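Local atomic coordinates of endonuclease PI-MtuI (PDB entry 2IMZ), a protein that probably excises itself from a precursor by protein splicing, being the splicing domain of the Mycobacterium tuberculosis RecA intein. Residues R54-L59 with I66-P71. The protein carries 1 engineered substitution. Numbering follows the deposited sequence.
Sequences RDVIGL and ILWATP. Engineered in segment 66-71: Leu67 (natural residue Val).
Strands 54-59 and 66-69 form an antiparallel beta hairpin of the intein splicing domain; their axes approach to 4.6 Å, with 159° between their N-to-C directions. Four backbone bonds fix the register. Ile57 and Ala69 make a hydrogen-bonded pair, with Ile57 N to Ala69 O at 2.8 Å and a return bond from Ala69 N to Ile57 O, and Leu59 with the engineered Leu67 repeats that exchange. Between them, Gly58 faces Trp68 as a non-hydrogen-bonded pair with CA atoms 4.4 Å apart. CG of Trp68 lies anti to its carbonyl carbon (chi1 -73°), and the six-membered ring spreads across the neighbouring strand: Gly58 CA stands over its face, 3.8 Å from the ring centroid, in a CH-pi contact. Trp68 CZ3 reaches to 3.4 Å from Gly58 N, an approach that the missing side chain permits. Ile66 CG2 lies over the same face, on the five-membered-ring side, while Val56 CG2 meets Trp68 CE3 obliquely at 4.2 Å. Past the Ile57-Ala69 pair, contact continues through Thr70, whose CA-H points to Asp55 O (3.5 Å) and whose CG2 lies 4.1 Å from Arg54 CB. The other branch, OG1, hydrogen-bonds to Asp72 and to the backbone N of the sulfinic-acid-modified residue 1, placing this end of the hairpin beside the N-terminal splice junction. Strand 134-153 flanks strand 54-61 through backbone bonds, its Arg144 making a cation-pi contact with Trp68, and Arg54 NE hydrogen-bonds to Gln51 O, while its NH1 forms a salt bridge to Asp72 of the second subunit.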
loop_
_atom_site.group_PDB
_atom_site.type_symbol
_atom_site.label_atom_id
_atom_site.label_comp_id
_atom_site.label_asym_id
_atom_site.label_seq_id
_atom_site.Cartn_x
_atom_site.Cartn_y
_atom_site.Cartn_z
ATOM N N ARG A 54 13.935 -3.392 10.316
ATOM C CA ARG A 54 13.547 -4.603 9.601
ATOM C C ARG A 54 14.654 -5.019 8.642
ATOM O O ARG A 54 15.614 -4.280 8.431
ATOM C CB ARG A 54 12.264 -4.356 8.802
ATOM C CG ARG A 54 11.127 -3.768 9.614
ATOM C CD ARG A 54 9.845 -3.706 8.808
ATOM N NE ARG A 54 8.767 -3.086 9.571
ATOM C CZ ARG A 54 7.474 -3.311 9.361
ATOM N NH1 ARG A 54 7.091 -4.151 8.409
ATOM N NH2 ARG A 54 6.564 -2.694 10.103
ATOM N N ASP A 55 14.518 -6.208 8.068
ATOM C CA ASP A 55 15.501 -6.695 7.109
ATOM C C ASP A 55 15.176 -6.068 5.761
ATOM O O ASP A 55 14.027 -6.087 5.324
ATOM C CB ASP A 55 15.435 -8.220 6.968
ATOM C CG ASP A 55 15.747 -8.942 8.256
ATOM O OD1 ASP A 55 16.745 -8.584 8.909
ATOM O OD2 ASP A 55 14.999 -9.878 8.610
ATOM N N VAL A 56 16.189 -5.514 5.106
ATOM C CA VAL A 56 15.990 -4.902 3.799
ATOM C C VAL A 56 17.030 -5.411 2.819
ATOM O O VAL A 56 18.160 -5.712 3.204
ATOM C CB VAL A 56 16.116 -3.365 3.854
ATOM C CG1 VAL A 56 14.978 -2.775 4.661
ATOM C CG2 VAL A 56 17.463 -2.975 4.457
ATOM N N ILE A 57 16.639 -5.517 1.554
ATOM C CA ILE A 57 17.560 -5.948 0.517
ATOM C C ILE A 57 17.800 -4.742 -0.385
ATOM O O ILE A 57 17.071 -3.752 -0.300
ATOM C CB ILE A 57 17.005 -7.156 -0.289
ATOM C CG1 ILE A 57 15.608 -6.863 -0.843
ATOM C CG2 ILE A 57 16.981 -8.386 0.604
ATOM C CD1 ILE A 57 15.609 -6.054 -2.124
ATOM N N GLY A 58 18.823 -4.815 -1.229
ATOM C CA GLY A 58 19.135 -3.691 -2.091
ATOM C C GLY A 58 19.109 -3.967 -3.577
ATOM O O GLY A 58 19.513 -5.037 -4.042
ATOM N N LEU A 59 18.630 -2.985 -4.332
ATOM C CA LEU A 59 18.554 -3.095 -5.779
ATOM C C LEU A 59 19.234 -1.887 -6.399
ATOM O O LEU A 59 18.714 -0.773 -6.315
ATOM C CB LEU A 59 17.090 -3.146 -6.232
ATOM C CG LEU A 59 16.217 -4.251 -5.621
ATOM C CD1 LEU A 59 14.781 -4.094 -6.102
ATOM C CD2 LEU A 59 16.766 -5.617 -6.009
ATOM N N ILE A 66 20.285 3.241 -5.570
ATOM C CA ILE A 66 20.124 1.957 -4.902
ATOM C C ILE A 66 18.907 1.994 -3.999
ATOM O O ILE A 66 18.854 2.755 -3.036
ATOM C CB ILE A 66 21.346 1.572 -4.040
ATOM C CG1 ILE A 66 22.586 1.402 -4.921
ATOM C CG2 ILE A 66 21.059 0.261 -3.304
ATOM C CD1 ILE A 66 23.835 0.982 -4.151
ATOM N N LEU A 67 17.926 1.168 -4.324
ATOM C CA LEU A 67 16.709 1.100 -3.535
ATOM C C LEU A 67 16.856 0.030 -2.456
ATOM O O LEU A 67 17.046 -1.145 -2.764
ATOM C CB LEU A 67 15.524 0.757 -4.436
ATOM C CG LEU A 67 14.165 0.592 -3.748
ATOM C CD1 LEU A 67 13.709 1.924 -3.159
ATOM C CD2 LEU A 67 13.156 0.081 -4.749
ATOM N N TRP A 68 16.792 0.447 -1.196
ATOM C CA TRP A 68 16.870 -0.482 -0.071
ATOM C C TRP A 68 15.453 -0.602 0.480
ATOM O O TRP A 68 14.889 0.372 0.979
ATOM C CB TRP A 68 17.798 0.046 1.025
ATOM C CG TRP A 68 19.260 -0.016 0.675
ATOM C CD1 TRP A 68 20.048 1.011 0.245
ATOM C CD2 TRP A 68 20.104 -1.168 0.742
ATOM N NE1 TRP A 68 21.337 0.569 0.043
ATOM C CE2 TRP A 68 21.397 -0.766 0.341
ATOM C CE3 TRP A 68 19.893 -2.506 1.103
ATOM C CZ2 TRP A 68 22.478 -1.656 0.292
ATOM C CZ3 TRP A 68 20.968 -3.390 1.053
ATOM C CH2 TRP A 68 22.243 -2.958 0.651
ATOM N N ALA A 69 14.873 -1.791 0.380
ATOM C CA ALA A 69 13.511 -1.994 0.853
ATOM C C ALA A 69 13.332 -3.398 1.400
ATOM O O ALA A 69 14.149 -4.281 1.143
ATOM C CB ALA A 69 12.533 -1.760 -0.296
ATOM N N THR A 70 12.266 -3.597 2.166
ATOM C CA THR A 70 11.977 -4.914 2.707
ATOM C C THR A 70 11.658 -5.789 1.504
ATOM O O THR A 70 11.119 -5.309 0.506
ATOM C CB THR A 70 10.766 -4.875 3.652
ATOM O OG1 THR A 70 9.647 -4.297 2.970
ATOM C CG2 THR A 70 11.090 -4.053 4.894
ATOM N N PRO A 71 11.995 -7.083 1.570
ATOM C CA PRO A 71 11.710 -7.962 0.432
ATOM C C PRO A 71 10.247 -8.014 -0.012
ATOM O O PRO A 71 9.956 -8.367 -1.156
ATOM C CB PRO A 71 12.237 -9.323 0.900
ATOM C CG PRO A 71 12.196 -9.227 2.398
ATOM C CD PRO A 71 12.651 -7.820 2.663
#